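Local coordinates for oxidoreductase, NAD-binding/iron-sulfur cluster-binding protein (Nitratireductor pacificus pht-3B, PDB 6ZXU) that probably removes halogens reductively from organohalide substrates, using a bound cobalamin and, as the likely electron supply, two 4Fe-4S clusters, at residues K280-T292 and E381-F394. Residues are numbered along the deposited sequence; the frame is centred on the assembly and turned at random.
Sequences KRPLHMGRYPMET and EAIKALGYYLGADF
Gly286 sets its CA over the centre of the Tyr388 ring, 3.5 Å from the ring centroid, a CH-pi contact that shows how a glycine lets a loop backbone come close over an aromatic face. A side chain there would run into Tyr388 OH, and the positive phi also favours glycine. The phenol emerges from the last turn of helix 376-390 with CG anti to its own carbonyl carbon (chi1 -65°), which carries the ring under the loop; Leu283 runs antiparallel alongside it, CD1 3.8 Å from Tyr388 CB, while its CD2 lies against Ala385. Tyr388 OH takes the backbone N-H of Val395 and meets two waters, one held by His284 O and the other by Met285 O. A phenylalanine here would keep the ring under Gly286 but would probably leave Val395 N and both waters without their shared partner.

Beyond the helix, whose end at Gly391 is a Schellman motif, the chain enters edge strand 394-399 of a four-stranded antiparallel sheet through a classic beta bulge, Asp393 and Phe394 both facing Leu427. Two waters bridge Asp393 O to the N-H groups of Arg287 and Tyr288, so the polar links between Asp393 O and the loop backbone run through water, while Phe394 packs directly. Phe394 and Tyr288 have nearly parallel rings, planes 13° apart, but offset until little of one ring lies over the other, and Phe394 CZ comes 3.4 Å from Tyr288 CD2. Met290, kinked about CB-CG and CG-SD, brings CG to the Phe394 edge, 3.7 Å from CE2, and adds an oblique Met-aromatic contact through SD.

Earlier along the helix, Glu381 runs alongside His284, its CG over the imidazole face and its carboxylate stacked at 20° to the ring plane.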
loop_
_atom_site.group_PDB
_atom_site.type_symbol
_atom_site.label_atom_id
_atom_site.label_comp_id
_atom_site.label_asym_id
_atom_site.label_seq_id
_atom_site.Cartn_x
_atom_site.Cartn_y
_atom_site.Cartn_z
ATOM N N LYS A 280 2.734 -22.029 -10.630
ATOM C CA LYS A 280 1.917 -22.641 -11.623
ATOM C C LYS A 280 0.885 -21.682 -12.247
ATOM O O LYS A 280 0.321 -22.055 -13.237
ATOM C CB LYS A 280 1.188 -23.844 -11.031
ATOM C CG LYS A 280 2.153 -24.965 -10.715
ATOM C CD LYS A 280 1.522 -25.964 -9.774
ATOM C CE LYS A 280 2.595 -27.017 -9.391
ATOM N NZ LYS A 280 2.023 -28.288 -8.839
ATOM N N ARG A 281 0.582 -20.537 -11.620
ATOM C CA ARG A 281 -0.248 -19.512 -12.205
ATOM C C ARG A 281 0.623 -18.642 -13.063
ATOM O O ARG A 281 1.637 -18.198 -12.596
ATOM C CB ARG A 281 -0.901 -18.613 -11.129
ATOM C CG ARG A 281 -2.174 -19.101 -10.534
ATOM C CD ARG A 281 -2.578 -18.209 -9.334
ATOM N NE ARG A 281 -3.273 -16.973 -9.646
ATOM C CZ ARG A 281 -4.527 -16.951 -10.067
ATOM N NH1 ARG A 281 -5.190 -18.069 -10.217
ATOM N NH2 ARG A 281 -5.123 -15.827 -10.368
ATOM N N PRO A 282 0.150 -18.252 -14.263
ATOM C CA PRO A 282 0.806 -17.237 -15.009
ATOM C C PRO A 282 0.945 -15.926 -14.185
ATOM O O PRO A 282 0.037 -15.550 -13.446
ATOM C CB PRO A 282 -0.118 -17.004 -16.206
ATOM C CG PRO A 282 -0.879 -18.260 -16.333
ATOM C CD PRO A 282 -1.059 -18.756 -14.939
ATOM N N LEU A 283 2.102 -15.275 -14.297
ATOM C CA LEU A 283 2.397 -14.099 -13.524
ATOM C C LEU A 283 1.299 -13.038 -13.785
ATOM O O LEU A 283 0.852 -12.342 -12.865
ATOM C CB LEU A 283 3.781 -13.582 -13.848
ATOM C CG LEU A 283 4.256 -12.294 -13.182
ATOM C CD1 LEU A 283 4.227 -12.484 -11.696
ATOM C CD2 LEU A 283 5.628 -11.844 -13.642
ATOM N N HIS A 284 0.820 -12.943 -15.018
ATOM C CA HIS A 284 -0.172 -11.928 -15.311
ATOM C C HIS A 284 -1.510 -12.096 -14.637
ATOM O O HIS A 284 -2.325 -11.167 -14.625
ATOM C CB HIS A 284 -0.408 -11.757 -16.821
ATOM C CG HIS A 284 -1.016 -12.945 -17.481
ATOM N ND1 HIS A 284 -2.386 -13.151 -17.531
ATOM C CD2 HIS A 284 -0.452 -13.981 -18.141
ATOM C CE1 HIS A 284 -2.637 -14.296 -18.132
ATOM N NE2 HIS A 284 -1.478 -14.809 -18.520
ATOM N N MET A 285 -1.737 -13.226 -14.017
ATOM C CA MET A 285 -3.000 -13.479 -13.309
ATOM C C MET A 285 -3.031 -13.028 -11.845
ATOM O O MET A 285 -4.104 -13.138 -11.180
ATOM C CB MET A 285 -3.359 -14.941 -13.391
ATOM C CG MET A 285 -3.778 -15.315 -14.837
ATOM S SD MET A 285 -4.210 -17.025 -14.915
ATOM C CE MET A 285 -5.804 -17.063 -14.090
ATOM N N GLY A 286 -1.904 -12.594 -11.293
ATOM C CA GLY A 286 -1.877 -12.139 -9.928
ATOM C C GLY A 286 -1.949 -13.309 -8.971
ATOM O O GLY A 286 -2.154 -14.444 -9.360
ATOM N N ARG A 287 -1.852 -13.010 -7.697
ATOM C CA ARG A 287 -1.882 -14.016 -6.681
ATOM C C ARG A 287 -3.277 -14.394 -6.269
ATOM O O ARG A 287 -3.548 -15.536 -5.926
ATOM C CB ARG A 287 -1.056 -13.571 -5.487
ATOM C CG ARG A 287 -0.873 -14.677 -4.510
ATOM C CD ARG A 287 0.290 -14.444 -3.502
ATOM N NE ARG A 287 -0.019 -13.293 -2.654
ATOM C CZ ARG A 287 -0.995 -13.254 -1.714
ATOM N NH1 ARG A 287 -1.815 -14.326 -1.394
ATOM N NH2 ARG A 287 -1.139 -12.102 -1.064
ATOM N N TYR A 288 -4.186 -13.464 -6.352
ATOM C CA TYR A 288 -5.523 -13.778 -5.890
ATOM C C TYR A 288 -6.362 -14.189 -7.106
ATOM O O TYR A 288 -6.197 -13.626 -8.195
ATOM C CB TYR A 288 -6.150 -12.578 -5.197
ATOM C CG TYR A 288 -5.505 -12.218 -3.860
ATOM C CD1 TYR A 288 -5.872 -12.843 -2.714
ATOM C CD2 TYR A 288 -4.489 -11.244 -3.789
ATOM C CE1 TYR A 288 -5.250 -12.534 -1.498
ATOM C CE2 TYR A 288 -3.876 -10.932 -2.605
ATOM C CZ TYR A 288 -4.275 -11.571 -1.454
ATOM O OH TYR A 288 -3.692 -11.230 -0.238
ATOM N N PRO A 289 -7.281 -15.128 -6.922
ATOM C CA PRO A 289 -8.072 -15.647 -8.023
ATOM C C PRO A 289 -9.242 -14.765 -8.525
ATOM O O PRO A 289 -10.410 -15.150 -8.496
ATOM C CB PRO A 289 -8.578 -16.974 -7.452
ATOM C CG PRO A 289 -8.733 -16.727 -6.012
ATOM C CD PRO A 289 -7.632 -15.795 -5.651
ATOM N N MET A 290 -8.888 -13.602 -9.026
ATOM C CA MET A 290 -9.849 -12.668 -9.556
ATOM C C MET A 290 -10.596 -13.215 -10.763
ATOM O O MET A 290 -11.659 -12.755 -11.076
ATOM C CB MET A 290 -9.144 -11.361 -9.947
ATOM C CG MET A 290 -8.756 -10.446 -8.781
ATOM S SD MET A 290 -10.158 -9.859 -7.731
ATOM C CE MET A 290 -10.951 -8.665 -8.778
ATOM N N GLU A 291 -10.031 -14.209 -11.458
ATOM C CA GLU A 291 -10.728 -14.844 -12.584
ATOM C C GLU A 291 -11.949 -15.617 -12.182
ATOM O O GLU A 291 -12.686 -16.009 -13.026
ATOM C CB GLU A 291 -9.770 -15.757 -13.336
ATOM C CG GLU A 291 -9.366 -17.033 -12.619
ATOM C CD GLU A 291 -8.205 -16.896 -11.649
ATOM O OE1 GLU A 291 -7.648 -15.761 -11.431
ATOM O OE2 GLU A 291 -7.890 -17.949 -11.051
ATOM N N THR A 292 -12.177 -15.834 -10.890
ATOM C CA THR A 292 -13.353 -16.550 -10.399
ATOM C C THR A 292 -14.489 -15.645 -10.010
ATOM O O THR A 292 -15.515 -16.142 -9.576
ATOM C CB THR A 292 -13.028 -17.430 -9.145
ATOM O OG1 THR A 292 -12.699 -16.622 -7.989
ATOM C CG2 THR A 292 -11.863 -18.377 -9.461
ATOM N N GLU A 381 -1.792 -8.196 -20.750
ATOM C CA GLU A 381 -1.130 -9.215 -19.976
ATOM C C GLU A 381 0.299 -8.820 -19.613
ATOM O O GLU A 381 0.746 -9.155 -18.533
ATOM C CB GLU A 381 -1.067 -10.552 -20.760
ATOM C CG GLU A 381 -2.383 -11.201 -21.076
ATOM C CD GLU A 381 -2.201 -12.533 -21.891
ATOM O OE1 GLU A 381 -3.161 -13.325 -21.815
ATOM O OE2 GLU A 381 -1.094 -12.785 -22.540
ATOM N N ALA A 382 1.010 -8.137 -20.505
ATOM C CA ALA A 382 2.358 -7.657 -20.236
ATOM C C ALA A 382 2.369 -6.621 -19.106
ATOM O O ALA A 382 3.145 -6.709 -18.227
ATOM C CB ALA A 382 3.035 -7.076 -21.491
ATOM N N ILE A 383 1.450 -5.686 -19.152
ATOM C CA ILE A 383 1.298 -4.652 -18.161
ATOM C C ILE A 383 0.922 -5.265 -16.801
ATOM O O ILE A 383 1.492 -4.898 -15.793
ATOM C CB ILE A 383 0.245 -3.626 -18.652
ATOM C CG1 ILE A 383 0.827 -2.701 -19.732
ATOM C CG2 ILE A 383 -0.267 -2.762 -17.504
ATOM C CD1 ILE A 383 1.930 -1.790 -19.262
ATOM N N LYS A 384 0.016 -6.205 -16.778
ATOM C CA LYS A 384 -0.289 -6.919 -15.569
ATOM C C LYS A 384 0.904 -7.683 -14.986
ATOM O O LYS A 384 1.230 -7.511 -13.827
ATOM C CB LYS A 384 -1.492 -7.814 -15.722
ATOM C CG LYS A 384 -2.744 -7.063 -16.049
ATOM C CD LYS A 384 -3.930 -7.997 -16.178
ATOM C CE LYS A 384 -5.181 -7.223 -16.475
ATOM N NZ LYS A 384 -6.318 -8.147 -16.513
ATOM N N ALA A 385 1.587 -8.453 -15.795
ATOM C CA ALA A 385 2.779 -9.163 -15.376
ATOM C C ALA A 385 3.820 -8.169 -14.825
ATOM O O ALA A 385 4.476 -8.457 -13.781
ATOM C CB ALA A 385 3.377 -9.945 -16.550
ATOM N N LEU A 386 3.965 -7.035 -15.456
ATOM C CA LEU A 386 4.885 -6.031 -15.043
ATOM C C LEU A 386 4.525 -5.492 -13.682
ATOM O O LEU A 386 5.382 -5.427 -12.764
ATOM C CB LEU A 386 4.969 -4.934 -16.073
ATOM C CG LEU A 386 5.928 -3.816 -15.834
ATOM C CD1 LEU A 386 7.330 -4.403 -15.656
ATOM C CD2 LEU A 386 5.951 -2.747 -16.927
ATOM N N GLY A 387 3.273 -5.184 -13.465
ATOM C CA GLY A 387 2.843 -4.695 -12.124
ATOM C C GLY A 387 3.070 -5.739 -11.033
ATOM O O GLY A 387 3.566 -5.386 -9.977
ATOM N N TYR A 388 2.812 -7.015 -11.304
ATOM C CA TYR A 388 2.992 -8.080 -10.287
ATOM C C TYR A 388 4.461 -8.305 -9.978
ATOM O O TYR A 388 4.871 -8.327 -8.823
ATOM C CB TYR A 388 2.264 -9.350 -10.681
ATOM C CG TYR A 388 0.761 -9.160 -10.711
ATOM C CD1 TYR A 388 0.049 -8.771 -9.551
ATOM C CD2 TYR A 388 0.034 -9.394 -11.840
ATOM C CE1 TYR A 388 -1.299 -8.578 -9.585
ATOM C CE2 TYR A 388 -1.364 -9.231 -11.871
ATOM C CZ TYR A 388 -2.014 -8.815 -10.756
ATOM O OH TYR A 388 -3.392 -8.640 -10.741
ATOM N N TYR A 389 5.285 -8.224 -11.009
ATOM C CA TYR A 389 6.725 -8.301 -10.858
ATOM C C TYR A 389 7.290 -7.249 -9.955
ATOM O O TYR A 389 8.237 -7.496 -9.200
ATOM C CB TYR A 389 7.398 -8.179 -12.263
ATOM C CG TYR A 389 8.877 -8.066 -12.267
ATOM C CD1 TYR A 389 9.723 -9.128 -11.855
ATOM C CD2 TYR A 389 9.481 -6.929 -12.741
ATOM C CE1 TYR A 389 11.121 -9.030 -11.947
ATOM C CE2 TYR A 389 10.865 -6.842 -12.858
ATOM C CZ TYR A 389 11.668 -7.912 -12.442
ATOM O OH TYR A 389 13.010 -7.759 -12.553
ATOM N N LEU A 390 6.759 -6.047 -10.064
ATOM C CA LEU A 390 7.266 -4.923 -9.313
ATOM C C LEU A 390 6.668 -4.852 -7.944
ATOM O O LEU A 390 7.148 -4.106 -7.097
ATOM C CB LEU A 390 6.993 -3.597 -10.076
ATOM C CG LEU A 390 7.715 -3.412 -11.412
ATOM C CD1 LEU A 390 7.129 -2.250 -12.177
ATOM C CD2 LEU A 390 9.186 -3.151 -11.098
ATOM N N GLY A 391 5.624 -5.598 -7.686
ATOM C CA GLY A 391 5.072 -5.706 -6.301
ATOM C C GLY A 391 3.621 -5.334 -6.090
ATOM O O GLY A 391 3.181 -5.210 -4.950
ATOM N N ALA A 392 2.863 -5.087 -7.165
ATOM C CA ALA A 392 1.432 -4.811 -6.979
ATOM C C ALA A 392 0.697 -6.023 -6.433
ATOM O O ALA A 392 1.056 -7.149 -6.710
ATOM C CB ALA A 392 0.820 -4.348 -8.302
ATOM N N ASP A 393 -0.349 -5.809 -5.646
ATOM C CA ASP A 393 -1.260 -6.858 -5.224
ATOM C C ASP A 393 -2.419 -7.172 -6.200
ATOM O O ASP A 393 -2.788 -8.295 -6.341
ATOM C CB ASP A 393 -1.803 -6.552 -3.820
ATOM C CG ASP A 393 -0.605 -6.535 -2.732
ATOM O OD1 ASP A 393 0.142 -7.555 -2.680
ATOM O OD2 ASP A 393 -0.333 -5.487 -2.072
ATOM N N PHE A 394 -2.917 -6.159 -6.896
ATOM C CA PHE A 394 -3.877 -6.288 -7.990
ATOM C C PHE A 394 -3.531 -5.325 -9.092
ATOM O O PHE A 394 -3.134 -4.175 -8.830
ATOM C CB PHE A 394 -5.292 -5.986 -7.507
ATOM C CG PHE A 394 -5.831 -6.938 -6.480
ATOM C CD1 PHE A 394 -5.497 -6.808 -5.149
ATOM C CD2 PHE A 394 -6.580 -8.022 -6.845
ATOM C CE1 PHE A 394 -5.927 -7.722 -4.199
ATOM C CE2 PHE A 394 -7.020 -8.936 -5.885
ATOM C CZ PHE A 394 -6.686 -8.775 -4.571
HETATM O O HOH W 1 -4.528 -9.924 -12.847
HETATM O O HOH W 2 -5.326 -10.892 -9.694
HETATM O O HOH W 3 -0.958 -10.526 -6.337
HETATM O O HOH W 4 -0.055 -10.219 -3.676
HETATM O O HOH W 5 -3.956 -10.804 -7.389
#